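Local coordinates for protein FACT complex subunit SPT16 (Ashbya gossypii, PDB 6A8M) that probably serves, as part of the FACT complex, as a histone chaperone that reorganizes nucleosomes during transcription, replication and repair, this chain being its N-terminal, peptidase-like domain, at residues A[174-179]-A[388-393]; A[17-22]-A[168-173]; A[180-185]-A[420-425]. All blocks are in the same frame, centred on the assembly; numbering follows the deposited sequence.

Interaction 1 of 3, residues A[174-179]-A[388-393]; sequences WAVKDE and KVENGD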
ATOM      1  N   TRP A 174      -2.233  -9.593   7.122  1.00 19.07           N
ATOM      2  CA  TRP A 174      -2.627  -9.070   5.804  1.00 20.05           C
ATOM      3  C   TRP A 174      -1.680  -9.462   4.686  1.00 20.07           C
ATOM      4  O   TRP A 174      -2.013  -9.253   3.514  1.00 21.07           O
ATOM      5  CB  TRP A 174      -2.673  -7.524   5.808  1.00 21.29           C
ATOM      6  CG  TRP A 174      -3.741  -6.957   6.597  1.00 20.71           C
ATOM      7  CD1 TRP A 174      -4.948  -7.525   6.875  1.00 24.89           C
ATOM      8  CD2 TRP A 174      -3.726  -5.700   7.255  1.00 19.86           C
ATOM      9  NE1 TRP A 174      -5.692  -6.682   7.676  1.00 21.29           N
ATOM     10  CE2 TRP A 174      -4.959  -5.561   7.929  1.00 19.80           C
ATOM     11  CE3 TRP A 174      -2.788  -4.680   7.352  1.00 18.26           C
ATOM     12  CZ2 TRP A 174      -5.279  -4.430   8.675  1.00 16.86           C
ATOM     13  CZ3 TRP A 174      -3.112  -3.556   8.077  1.00 18.91           C
ATOM     14  CH2 TRP A 174      -4.350  -3.446   8.740  1.00 17.91           C
ATOM     15  N   ALA A 175      -0.495  -9.978   5.014  1.00 16.31           N
ATOM     16  CA  ALA A 175       0.598 -10.019   4.046  1.00 16.63           C
ATOM     17  C   ALA A 175       0.241 -10.861   2.821  1.00 16.56           C
ATOM     18  O   ALA A 175       0.403 -10.423   1.676  1.00 15.79           O
ATOM     19  CB  ALA A 175       1.852 -10.581   4.725  1.00 18.22           C
ATOM     20  N   VAL A 176      -0.214 -12.081   3.044  1.00 15.53           N
ATOM     21  CA  VAL A 176      -0.422 -13.024   1.954  1.00 16.23           C
ATOM     22  C   VAL A 176      -1.694 -12.641   1.208  1.00 19.75           C
ATOM     23  O   VAL A 176      -2.749 -12.431   1.820  1.00 21.77           O
ATOM     24  CB  VAL A 176      -0.492 -14.461   2.485  1.00 18.43           C
ATOM     25  CG1 VAL A 176      -1.058 -15.399   1.418  1.00 20.05           C
ATOM     26  CG2 VAL A 176       0.895 -14.923   2.969  1.00 21.11           C
ATOM     27  N   LYS A 177      -1.598 -12.551  -0.114  1.00 15.26           N
ATOM     28  CA  LYS A 177      -2.700 -12.101  -0.947  1.00 12.54           C
ATOM     29  C   LYS A 177      -3.428 -13.317  -1.500  1.00 14.06           C
ATOM     30  O   LYS A 177      -2.790 -14.236  -2.031  1.00 14.73           O
ATOM     31  CB  LYS A 177      -2.186 -11.218  -2.090  1.00 12.47           C
ATOM     32  CG  LYS A 177      -1.502  -9.933  -1.611  1.00 12.53           C
ATOM     33  CD  LYS A 177      -2.534  -8.905  -1.099  1.00 12.28           C
ATOM     34  CE  LYS A 177      -1.830  -7.752  -0.367  1.00 10.80           C
ATOM     35  NZ  LYS A 177      -1.405  -8.203   0.986  1.00 13.67           N
ATOM     36  N   ASP A 178      -4.753 -13.333  -1.372  1.00 13.54           N
ATOM     37  CA  ASP A 178      -5.497 -14.474  -1.877  1.00 15.35           C
ATOM     38  C   ASP A 178      -5.693 -14.298  -3.375  1.00 14.98           C
ATOM     39  O   ASP A 178      -5.188 -13.349  -3.975  1.00 15.99           O
ATOM     40  CB  ASP A 178      -6.812 -14.667  -1.106  1.00 16.33           C
ATOM     41  CG  ASP A 178      -7.859 -13.589  -1.361  1.00 19.69           C
ATOM     42  OD1 ASP A 178      -7.772 -12.842  -2.346  1.00 18.78           O
ATOM     43  OD2 ASP A 178      -8.821 -13.523  -0.550  1.00 18.40           O
ATOM     44  N   GLU A 179      -6.420 -15.230  -3.984  1.00 17.39           N
ATOM     45  CA  GLU A 179      -6.586 -15.228  -5.437  1.00 20.68           C
ATOM     46  C   GLU A 179      -7.172 -13.910  -5.929  1.00 18.48           C
ATOM     47  O   GLU A 179      -6.697 -13.327  -6.920  1.00 18.16           O
ATOM     48  CB  GLU A 179      -7.492 -16.387  -5.839  1.00 27.49           C
ATOM     49  CG  GLU A 179      -6.857 -17.399  -6.739  1.00 36.15           C
ATOM     50  CD  GLU A 179      -7.874 -18.413  -7.244  1.00 42.93           C
ATOM     51  OE1 GLU A 179      -8.131 -18.442  -8.467  1.00 45.33           O
ATOM     52  OE2 GLU A 179      -8.438 -19.163  -6.414  1.00 45.14           O
ATOM     53  N   LYS A 388       9.524 -12.695   7.198  1.00 19.40           N
ATOM     54  CA  LYS A 388       9.912 -13.730   6.250  1.00 19.09           C
ATOM     55  C   LYS A 388       9.009 -13.636   5.033  1.00 18.64           C
ATOM     56  O   LYS A 388       7.797 -13.475   5.178  1.00 18.46           O
ATOM     57  CB  LYS A 388       9.817 -15.122   6.882  1.00 20.84           C
ATOM     58  CG  LYS A 388      10.960 -15.397   7.865  1.00 24.10           C
ATOM     59  CD  LYS A 388      10.970 -16.820   8.387  1.00 26.91           C
ATOM     60  CE  LYS A 388      12.173 -17.000   9.310  1.00 29.93           C
ATOM     61  NZ  LYS A 388      12.468 -18.426   9.612  1.00 33.28           N
ATOM     62  N   VAL A 389       9.608 -13.681   3.842  1.00 18.27           N
ATOM     63  CA  VAL A 389       8.833 -13.705   2.610  1.00 16.66           C
ATOM     64  C   VAL A 389       7.993 -14.968   2.566  1.00 14.91           C
ATOM     65  O   VAL A 389       8.460 -16.062   2.905  1.00 15.82           O
ATOM     66  CB  VAL A 389       9.762 -13.636   1.389  1.00 16.42           C
ATOM     67  CG1 VAL A 389       8.976 -13.846   0.109  1.00 15.89           C
ATOM     68  CG2 VAL A 389      10.479 -12.287   1.335  1.00 15.40           C
ATOM     69  N   GLU A 390       6.740 -14.827   2.146  1.00 15.29           N
ATOM     70  CA  GLU A 390       5.856 -15.972   1.987  1.00 17.58           C
ATOM     71  C   GLU A 390       5.288 -15.962   0.578  1.00 14.61           C
ATOM     72  O   GLU A 390       5.137 -14.900  -0.028  1.00 15.73           O
ATOM     73  CB  GLU A 390       4.683 -15.944   2.972  1.00 21.57           C
ATOM     74  CG  GLU A 390       5.008 -16.053   4.460  1.00 23.04           C
ATOM     75  CD  GLU A 390       3.783 -15.709   5.309  1.00 23.46           C
ATOM     76  OE1 GLU A 390       3.022 -16.639   5.657  1.00 26.47           O
ATOM     77  OE2 GLU A 390       3.542 -14.503   5.573  1.00 22.25           O
ATOM     78  N   ASN A 391       4.961 -17.150   0.073  1.00 17.03           N
ATOM     79  CA  ASN A 391       4.188 -17.245  -1.162  1.00 16.17           C
ATOM     80  C   ASN A 391       2.907 -16.430  -1.011  1.00 15.96           C
ATOM     81  O   ASN A 391       2.236 -16.488   0.026  1.00 17.03           O
ATOM     82  CB  ASN A 391       3.873 -18.712  -1.476  1.00 17.41           C
ATOM     83  CG  ASN A 391       3.216 -18.899  -2.834  1.00 19.70           C
ATOM     84  OD1 ASN A 391       3.291 -18.027  -3.703  1.00 19.08           O
ATOM     85  ND2 ASN A 391       2.579 -20.055  -3.028  1.00 19.73           N
ATOM     86  N   GLY A 392       2.591 -15.642  -2.040  1.00 15.04           N
ATOM     87  CA  GLY A 392       1.435 -14.760  -2.025  1.00 15.04           C
ATOM     88  C   GLY A 392       1.720 -13.344  -1.591  1.00 16.15           C
ATOM     89  O   GLY A 392       0.824 -12.473  -1.700  1.00 15.48           O
ATOM     90  N   ASP A 393       2.917 -13.073  -1.088  1.00 15.27           N
ATOM     91  CA  ASP A 393       3.288 -11.697  -0.797  1.00 15.54           C
ATOM     92  C   ASP A 393       3.471 -10.914  -2.088  1.00 14.98           C
ATOM     93  O   ASP A 393       3.927 -11.446  -3.099  1.00 15.70           O
ATOM     94  CB  ASP A 393       4.592 -11.637  -0.002  1.00 14.90           C
ATOM     95  CG  ASP A 393       4.416 -12.046   1.454  1.00 16.84           C
ATOM     96  OD1 ASP A 393       3.265 -12.255   1.890  1.00 17.31           O
ATOM     97  OD2 ASP A 393       5.456 -12.192   2.137  1.00 19.15           O
TER

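Interaction 2 of 3, residues A[17-22]-A[168-173]; sequences LALRDR and LGLSSL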
ATOM      1  N   LEU A  17     -12.356 -14.490  10.679  1.00 18.20           N
ATOM      2  CA  LEU A  17     -11.957 -15.641  11.484  1.00 17.77           C
ATOM      3  C   LEU A  17     -10.438 -15.759  11.571  1.00 16.96           C
ATOM      4  O   LEU A  17      -9.905 -16.115  12.628  1.00 19.46           O
ATOM      5  CB  LEU A  17     -12.570 -16.921  10.924  1.00 18.72           C
ATOM      6  CG  LEU A  17     -14.090 -17.012  11.083  1.00 20.63           C
ATOM      7  CD1 LEU A  17     -14.573 -18.368  10.625  1.00 25.64           C
ATOM      8  CD2 LEU A  17     -14.486 -16.761  12.525  1.00 24.80           C
ATOM      9  N   ALA A  18      -9.719 -15.430  10.490  1.00 16.57           N
ATOM     10  CA  ALA A  18      -8.255 -15.397  10.576  1.00 17.79           C
ATOM     11  C   ALA A  18      -7.783 -14.399  11.622  1.00 17.73           C
ATOM     12  O   ALA A  18      -6.857 -14.684  12.391  1.00 17.42           O
ATOM     13  CB  ALA A  18      -7.640 -15.069   9.218  1.00 18.69           C
ATOM     14  N   LEU A  19      -8.433 -13.231  11.686  1.00 18.67           N
ATOM     15  CA  LEU A  19      -8.093 -12.224  12.691  1.00 18.47           C
ATOM     16  C   LEU A  19      -8.382 -12.722  14.099  1.00 18.67           C
ATOM     17  O   LEU A  19      -7.574 -12.537  15.017  1.00 20.18           O
ATOM     18  CB  LEU A  19      -8.879 -10.942  12.406  1.00 17.30           C
ATOM     19  CG  LEU A  19      -8.755  -9.783  13.389  1.00 17.92           C
ATOM     20  CD1 LEU A  19      -7.324  -9.255  13.475  1.00 17.24           C
ATOM     21  CD2 LEU A  19      -9.706  -8.677  12.950  1.00 16.05           C
ATOM     22  N   ARG A  20      -9.546 -13.346  14.291  1.00 17.23           N
ATOM     23  CA  ARG A  20      -9.868 -13.969  15.570  1.00 19.91           C
ATOM     24  C   ARG A  20      -8.800 -14.980  15.964  1.00 19.66           C
ATOM     25  O   ARG A  20      -8.311 -14.977  17.097  1.00 23.13           O
ATOM     26  CB  ARG A  20     -11.238 -14.649  15.471  1.00 19.41           C
ATOM     27  CG  ARG A  20     -11.810 -15.138  16.783  1.00 23.68           C
ATOM     28  CD  ARG A  20     -11.394 -16.545  17.095  1.00 30.15           C
ATOM     29  NE  ARG A  20     -11.842 -17.478  16.068  1.00 35.56           N
ATOM     30  CZ  ARG A  20     -12.772 -18.410  16.262  1.00 39.82           C
ATOM     31  NH1 ARG A  20     -13.357 -18.532  17.451  1.00 41.73           N
ATOM     32  NH2 ARG A  20     -13.111 -19.224  15.269  1.00 39.47           N
ATOM     33  N   ASP A  21      -8.427 -15.855  15.031  1.00 21.27           N
ATOM     34  CA  ASP A  21      -7.465 -16.908  15.349  1.00 26.02           C
ATOM     35  C   ASP A  21      -6.109 -16.338  15.736  1.00 26.32           C
ATOM     36  O   ASP A  21      -5.452 -16.854  16.647  1.00 25.61           O
ATOM     37  CB  ASP A  21      -7.331 -17.859  14.162  1.00 27.23           C
ATOM     38  CG  ASP A  21      -8.588 -18.659  13.932  1.00 28.93           C
ATOM     39  OD1 ASP A  21      -9.388 -18.757  14.886  1.00 29.42           O
ATOM     40  OD2 ASP A  21      -8.780 -19.171  12.814  1.00 30.54           O
ATOM     41  N   ARG A  22      -5.688 -15.248  15.090  1.00 26.65           N
ATOM     42  CA  ARG A  22      -4.301 -14.811  15.197  1.00 29.29           C
ATOM     43  C   ARG A  22      -4.059 -13.758  16.269  1.00 26.93           C
ATOM     44  O   ARG A  22      -2.940 -13.687  16.799  1.00 26.36           O
ATOM     45  CB  ARG A  22      -3.813 -14.274  13.847  1.00 33.37           C
ATOM     46  CG  ARG A  22      -2.299 -14.109  13.752  1.00 40.30           C
ATOM     47  CD  ARG A  22      -1.630 -15.391  13.266  1.00 45.15           C
ATOM     48  NE  ARG A  22      -1.725 -15.521  11.810  1.00 47.72           N
ATOM     49  CZ  ARG A  22      -0.924 -14.892  10.946  1.00 48.22           C
ATOM     50  NH1 ARG A  22      -1.079 -15.068   9.636  1.00 48.27           N
ATOM     51  NH2 ARG A  22       0.035 -14.087  11.388  1.00 47.01           N
ATOM     52  N   LEU A 168       2.198  -4.636  13.977  1.00 17.40           N
ATOM     53  CA  LEU A 168       2.962  -5.767  13.458  1.00 17.91           C
ATOM     54  C   LEU A 168       2.054  -6.958  13.222  1.00 15.76           C
ATOM     55  O   LEU A 168       2.178  -7.657  12.207  1.00 16.40           O
ATOM     56  CB  LEU A 168       4.095  -6.142  14.420  1.00 18.75           C
ATOM     57  CG  LEU A 168       4.892  -7.418  14.094  1.00 21.34           C
ATOM     58  CD1 LEU A 168       5.623  -7.302  12.755  1.00 21.24           C
ATOM     59  CD2 LEU A 168       5.903  -7.740  15.199  1.00 22.93           C
ATOM     60  N   GLY A 169       1.125  -7.198  14.149  1.00 15.99           N
ATOM     61  CA  GLY A 169       0.220  -8.325  14.000  1.00 18.17           C
ATOM     62  C   GLY A 169      -0.664  -8.198  12.773  1.00 16.38           C
ATOM     63  O   GLY A 169      -0.843  -9.160  12.024  1.00 17.51           O
ATOM     64  N   LEU A 170      -1.239  -7.014  12.556  1.00 15.85           N
ATOM     65  CA  LEU A 170      -2.071  -6.831  11.372  1.00 13.89           C
ATOM     66  C   LEU A 170      -1.253  -6.976  10.096  1.00 16.33           C
ATOM     67  O   LEU A 170      -1.711  -7.586   9.119  1.00 13.77           O
ATOM     68  CB  LEU A 170      -2.767  -5.471  11.429  1.00 12.90           C
ATOM     69  CG  LEU A 170      -3.841  -5.330  12.523  1.00 15.76           C
ATOM     70  CD1 LEU A 170      -4.337  -3.903  12.664  1.00 17.74           C
ATOM     71  CD2 LEU A 170      -5.004  -6.277  12.317  1.00 15.85           C
ATOM     72  N   SER A 171      -0.032  -6.434  10.083  1.00 15.28           N
ATOM     73  CA  SER A 171       0.807  -6.547   8.891  1.00 15.30           C
ATOM     74  C   SER A 171       1.035  -8.012   8.514  1.00 16.09           C
ATOM     75  O   SER A 171       0.924  -8.388   7.337  1.00 16.69           O
ATOM     76  CB  SER A 171       2.137  -5.838   9.130  1.00 16.68           C
ATOM     77  OG  SER A 171       3.093  -6.207   8.150  1.00 15.28           O
ATOM     78  N   SER A 172       1.377  -8.851   9.504  1.00 15.72           N
ATOM     79  CA  SER A 172       1.565 -10.278   9.243  1.00 17.74           C
ATOM     80  C   SER A 172       0.272 -10.936   8.778  1.00 18.28           C
ATOM     81  O   SER A 172       0.287 -11.805   7.900  1.00 19.56           O
ATOM     82  CB  SER A 172       2.084 -10.974  10.498  1.00 20.32           C
ATOM     83  OG  SER A 172       3.271 -10.350  10.944  1.00 24.17           O
ATOM     84  N   LEU A 173      -0.858 -10.551   9.371  1.00 16.97           N
ATOM     85  CA  LEU A 173      -2.131 -11.160   9.003  1.00 18.31           C
ATOM     86  C   LEU A 173      -2.519 -10.823   7.566  1.00 20.49           C
ATOM     87  O   LEU A 173      -3.070 -11.673   6.856  1.00 24.24           O
ATOM     88  CB  LEU A 173      -3.206 -10.696   9.978  1.00 20.26           C
ATOM     89  CG  LEU A 173      -4.655 -11.089   9.749  1.00 24.47           C
ATOM     90  CD1 LEU A 173      -4.887 -12.504  10.232  1.00 24.49           C
ATOM     91  CD2 LEU A 173      -5.536 -10.099  10.493  1.00 26.19           C
TER

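Interaction 3 of 3, residues A[180-185]-A[420-425]; sequences KEQAYL and TVQLTS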
ATOM      1  N   LYS A 180      -8.229 -13.441  -5.261  1.00 18.43           N
ATOM      2  CA  LYS A 180      -8.909 -12.225  -5.689  1.00 17.27           C
ATOM      3  C   LYS A 180      -7.990 -11.022  -5.553  1.00 15.50           C
ATOM      4  O   LYS A 180      -7.906 -10.180  -6.457  1.00 15.54           O
ATOM      5  CB  LYS A 180     -10.182 -12.039  -4.864  1.00 20.88           C
ATOM      6  CG  LYS A 180     -10.992 -10.838  -5.249  1.00 27.91           C
ATOM      7  CD  LYS A 180     -12.276 -10.697  -4.409  1.00 32.42           C
ATOM      8  CE  LYS A 180     -11.993 -10.511  -2.919  1.00 33.43           C
ATOM      9  NZ  LYS A 180     -13.234 -10.118  -2.154  1.00 33.18           N
ATOM     10  N   GLU A 181      -7.281 -10.937  -4.428  1.00 12.25           N
ATOM     11  CA  GLU A 181      -6.392  -9.809  -4.198  1.00 13.47           C
ATOM     12  C   GLU A 181      -5.282  -9.772  -5.226  1.00 13.45           C
ATOM     13  O   GLU A 181      -4.877  -8.691  -5.669  1.00 13.28           O
ATOM     14  CB  GLU A 181      -5.802  -9.906  -2.800  1.00 14.17           C
ATOM     15  CG  GLU A 181      -6.864  -9.826  -1.702  1.00 14.21           C
ATOM     16  CD  GLU A 181      -6.268  -9.940  -0.308  1.00 14.41           C
ATOM     17  OE1 GLU A 181      -6.319  -8.958   0.451  1.00 12.78           O
ATOM     18  OE2 GLU A 181      -5.735 -11.008   0.024  1.00 16.47           O
ATOM     19  N   GLN A 182      -4.732 -10.941  -5.575  1.00 14.71           N
ATOM     20  CA  GLN A 182      -3.677 -10.957  -6.579  1.00 15.24           C
ATOM     21  C   GLN A 182      -4.201 -10.432  -7.922  1.00 14.15           C
ATOM     22  O   GLN A 182      -3.490  -9.699  -8.616  1.00 15.17           O
ATOM     23  CB  GLN A 182      -3.089 -12.363  -6.703  1.00 16.64           C
ATOM     24  CG  GLN A 182      -2.313 -12.815  -5.439  1.00 12.45           C
ATOM     25  CD  GLN A 182      -1.555 -14.089  -5.685  1.00 15.01           C
ATOM     26  OE1 GLN A 182      -1.084 -14.333  -6.799  1.00 17.74           O
ATOM     27  NE2 GLN A 182      -1.401 -14.905  -4.642  1.00 16.56           N
ATOM     28  N   ALA A 183      -5.465 -10.723  -8.251  1.00 15.32           N
ATOM     29  CA  ALA A 183      -6.050 -10.188  -9.478  1.00 14.88           C
ATOM     30  C   ALA A 183      -6.162  -8.669  -9.405  1.00 14.10           C
ATOM     31  O   ALA A 183      -5.788  -7.966 -10.349  1.00 14.05           O
ATOM     32  CB  ALA A 183      -7.421 -10.823  -9.733  1.00 16.27           C
ATOM     33  N   TYR A 184      -6.632  -8.134  -8.274  1.00 12.96           N
ATOM     34  CA  TYR A 184      -6.723  -6.678  -8.170  1.00 14.36           C
ATOM     35  C   TYR A 184      -5.349  -6.031  -8.277  1.00 13.47           C
ATOM     36  O   TYR A 184      -5.213  -4.947  -8.859  1.00 13.70           O
ATOM     37  CB  TYR A 184      -7.405  -6.265  -6.870  1.00 14.64           C
ATOM     38  CG  TYR A 184      -8.834  -6.756  -6.748  1.00 13.97           C
ATOM     39  CD1 TYR A 184      -9.671  -6.860  -7.869  1.00 17.07           C
ATOM     40  CD2 TYR A 184      -9.350  -7.091  -5.501  1.00 14.79           C
ATOM     41  CE1 TYR A 184     -10.973  -7.319  -7.738  1.00 18.07           C
ATOM     42  CE2 TYR A 184     -10.659  -7.526  -5.355  1.00 17.29           C
ATOM     43  CZ  TYR A 184     -11.463  -7.640  -6.476  1.00 20.63           C
ATOM     44  OH  TYR A 184     -12.757  -8.092  -6.320  1.00 23.70           O
ATOM     45  N   LEU A 185      -4.321  -6.664  -7.695  1.00 10.94           N
ATOM     46  CA  LEU A 185      -2.964  -6.136  -7.815  1.00 11.07           C
ATOM     47  C   LEU A 185      -2.473  -6.165  -9.261  1.00 14.12           C
ATOM     48  O   LEU A 185      -1.721  -5.271  -9.676  1.00 14.72           O
ATOM     49  CB  LEU A 185      -1.997  -6.926  -6.916  1.00 12.30           C
ATOM     50  CG  LEU A 185      -2.192  -6.623  -5.436  1.00 11.32           C
ATOM     51  CD1 LEU A 185      -1.575  -7.760  -4.616  1.00 11.12           C
ATOM     52  CD2 LEU A 185      -1.525  -5.333  -5.058  1.00 13.14           C
ATOM     53  N   THR A 420       6.376  -3.764  -9.421  1.00  9.98           N
ATOM     54  CA  THR A 420       5.529  -4.532  -8.515  1.00 11.08           C
ATOM     55  C   THR A 420       5.721  -6.020  -8.789  1.00 10.89           C
ATOM     56  O   THR A 420       5.637  -6.462  -9.938  1.00 11.58           O
ATOM     57  CB  THR A 420       4.078  -4.106  -8.703  1.00 14.20           C
ATOM     58  OG1 THR A 420       4.003  -2.691  -8.459  1.00 12.76           O
ATOM     59  CG2 THR A 420       3.143  -4.843  -7.755  1.00 13.43           C
ATOM     60  N   VAL A 421       6.020  -6.784  -7.744  1.00 12.37           N
ATOM     61  CA  VAL A 421       6.383  -8.193  -7.886  1.00 13.20           C
ATOM     62  C   VAL A 421       5.506  -9.031  -6.967  1.00 13.12           C
ATOM     63  O   VAL A 421       5.445  -8.773  -5.759  1.00 15.51           O
ATOM     64  CB  VAL A 421       7.868  -8.435  -7.555  1.00 13.76           C
ATOM     65  CG1 VAL A 421       8.211  -9.928  -7.729  1.00 13.44           C
ATOM     66  CG2 VAL A 421       8.788  -7.541  -8.412  1.00 13.65           C
ATOM     67  N   GLN A 422       4.866 -10.044  -7.529  1.00 14.07           N
ATOM     68  CA  GLN A 422       3.984 -10.949  -6.814  1.00 14.98           C
ATOM     69  C   GLN A 422       4.686 -12.284  -6.626  1.00 15.11           C
ATOM     70  O   GLN A 422       5.153 -12.875  -7.597  1.00 15.74           O
ATOM     71  CB  GLN A 422       2.692 -11.159  -7.605  1.00 12.50           C
ATOM     72  CG  GLN A 422       1.782 -12.201  -7.008  1.00 14.80           C
ATOM     73  CD  GLN A 422       1.113 -11.712  -5.732  1.00 16.92           C
ATOM     74  OE1 GLN A 422       0.487 -10.647  -5.711  1.00 17.40           O
ATOM     75  NE2 GLN A 422       1.243 -12.483  -4.663  1.00 18.55           N
ATOM     76  N   LEU A 423       4.744 -12.777  -5.389  1.00 14.42           N
ATOM     77  CA  LEU A 423       5.203 -14.148  -5.162  1.00 14.74           C
ATOM     78  C   LEU A 423       4.060 -15.092  -5.471  1.00 16.40           C
ATOM     79  O   LEU A 423       2.993 -14.984  -4.859  1.00 16.33           O
ATOM     80  CB  LEU A 423       5.662 -14.351  -3.718  1.00 18.51           C
ATOM     81  CG  LEU A 423       7.109 -14.049  -3.339  1.00 22.96           C
ATOM     82  CD1 LEU A 423       8.090 -14.973  -4.085  1.00 24.73           C
ATOM     83  CD2 LEU A 423       7.410 -12.602  -3.618  1.00 21.02           C
ATOM     84  N   THR A 424       4.278 -16.018  -6.405  1.00 15.75           N
ATOM     85  CA  THR A 424       3.331 -17.081  -6.710  1.00 16.42           C
ATOM     86  C   THR A 424       3.983 -18.444  -6.507  1.00 18.59           C
ATOM     87  O   THR A 424       5.189 -18.559  -6.255  1.00 18.88           O
ATOM     88  CB  THR A 424       2.817 -16.980  -8.153  1.00 16.58           C
ATOM     89  OG1 THR A 424       3.835 -17.436  -9.045  1.00 18.60           O
ATOM     90  CG2 THR A 424       2.486 -15.536  -8.489  1.00 14.68           C
ATOM     91  N   SER A 425       3.168 -19.495  -6.627  1.00 19.43           N
ATOM     92  CA  SER A 425       3.729 -20.839  -6.511  1.00 21.81           C
ATOM     93  C   SER A 425       4.759 -21.096  -7.604  1.00 23.91           C
ATOM     94  O   SER A 425       5.693 -21.881  -7.406  1.00 26.91           O
ATOM     95  CB  SER A 425       2.615 -21.896  -6.557  1.00 22.98           C
ATOM     96  OG  SER A 425       1.722 -21.761  -5.462  1.00 22.95           O
TER
HETATM   97  O   HOH W   1      -0.810 -10.404  -8.300  1.00 15.94           O

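Interaction 1 of 3, residues A[174-179]-A[388-393]
The carbonyl oxygen of Gly392 takes the backbone N-H of Lys177, with Lys177 N 2.9 Å from Gly392 O, and a weak second bond reaches the same oxygen from Gln422 NE2. Lys177 also lays the start of its side chain against this acceptor, its CB 3.3 Å from Gly392 O. Beyond CG the lysine turns back on its own segment, bent at chi2 (-74°) and again at chi4 (-76°), and this fold brings NZ to Ala175 O at 2.9 Å and, in a weaker bond, to Trp174 O. The ammonium therefore serves carbonyls of its own segment, where helix 167-174 gives out, and not the carboxylate of Asp393.

On the other side, Glu390 to Asp393 form a type II beta turn, with Gly392 at the third position and a positive phi of 95°. Asp393 braces the turn: its OD2 accepts the N-H of Glu390 at 2.9 Å, met from above the carboxylate plane, while OD1 lies 3.6 Å from Ala175 CB. Val176 sets both methyls against the turn at Asn391 O. Its CG2 is 3.6 Å from Asn391 O, and the same methyl lies 3.7 Å from Glu390 OE2, on the exposed side of the contact.

Asp178 opens the next helix, capping Glu181 N through OD1 and pairing with Arg15 through OD2. Through Lys177 N and Gly392 O the connection between helices 167-174 and 179-208 is joined to the turn leading into strand 394-405. Leu368 of strand 364-368 touches both Ala175 and Asp393, and Leu423 of strand 412-424 bonds the turn's backbone.

Interaction 2 of 3, residues A[17-22]-A[168-173]
Leu173 buries more surface here than any other residue, its end meeting the last turns of helix 9-22. With CG anti to the backbone N (chi1 175°), its isobutyl group forks between two neighbours. CD1 sits 3.6 Å from the backbone oxygen of Ala18, Ala18 O, and also meets the methyl of that alanine. CD2 goes to Leu19, where it comes within 3.6 Å of Leu19 CD1, the two side chains crossing at about a right angle.

Leu19 uses that one methyl twice: Leu19 CD1 is also 3.9 Å from Leu170 CD2, so it rests against two leucines one turn apart on the opposing helix. These contacts between leucines are purely apolar, and no hydrogen bond joins the two segments.

Arg22, second in buried surface, closes the more exposed flank. Its chain is bent at chi2 and chi3, which swings the guanidinium across to the other helix. There the group meets Ser172 at its edge, near its own plane, with NH2 3.8 Å from Ser172 CB. Nearer the backbone, Arg22 CB brushes Leu173 CD1 at 4.2 Å. The arginine makes no hydrogen bond to the other segment.

The segment axes approach to 10.8 Å and cross steeply, their directions 133° apart. Both helices pack on the rest of the N-terminal lobe: Leu19 touches Leu33 of strand 32-37 and Leu52 of helix 48-57, Leu170 reaches Phe35 of the same strand, and Leu173 packs on Trp55. On helix 167-174, Ser171 bonds Asp375 and Arg387, linking it to the loops around strand 379-381.

Interaction 3 of 3, residues A[180-185]-A[420-425]
Helix 180-185 and strand 420-424 run nearly antiparallel, 156° apart, with their axes 10.3 Å from each other and Gln182 facing Gln422. Those two glutamines make the heart of the contact by stacking their amides. The planes lie 2° apart, and Gln182 CD sits 3.4 Å from Gln422 NE2, although the side chains as a whole cross at about a right angle. No hydrogen bond passes between the amides; each finds its polar partners in other directions.

Gln422 leaves the strand with CG anti to the backbone N and then bends at chi2, which lays its amide flat against that of Gln182. Its NE2 donates to Leu423 O at 3.1 Å along an almost straight bond of 174°, within the amide's own plane. At the other end OE1 accepts from a water at 2.9 Å. The same water gives its second proton to the helix carbonyl Gln182 O at 2.8 Å, so the water bridges helix and strand. With carbonyl and water at its two ends, the amide is fixed in rotation. Gln182 NE2, for its part, bonds Lys177 O, just ahead of the helix.

Leu185, one turn on, sets its CD1 against the amide oxygen, 3.7 Å from Gln422 OE1, and the leucine also touches Cys394 and Tyr298. Thr424 adds a looser touch beside Gln182, its hydroxyl engaged with Gly427 O.

A long helix packed on a curved antiparallel sheet is characteristic of the pita-bread fold of the M24 peptidase family, to which SPT16 belongs; here helix 179-208 lies against strand 412-424.

How the interactions relate
Interactions 1 and 3 form one continuous patch, their centres about 8 Å apart. The turn of 388-393 is bound to the end of strand 412-424 by two probable backbone hydrogen bonds, Asp393 O to Leu423 N at 2.8 Å and Gly392 N to Leu423 O at 2.9 Å. Residues 174-179 run straight on into 180-185, so both contacts share one stretch of chain. Interaction 2 lies about 13 Å from interaction 1 and 20 Å from interaction 3, measured between centres, and adjoins interaction 1 through the chain at 173-174. Interaction 2 closes before the other two open, while the segments of interactions 1 and 3 alternate along the chain.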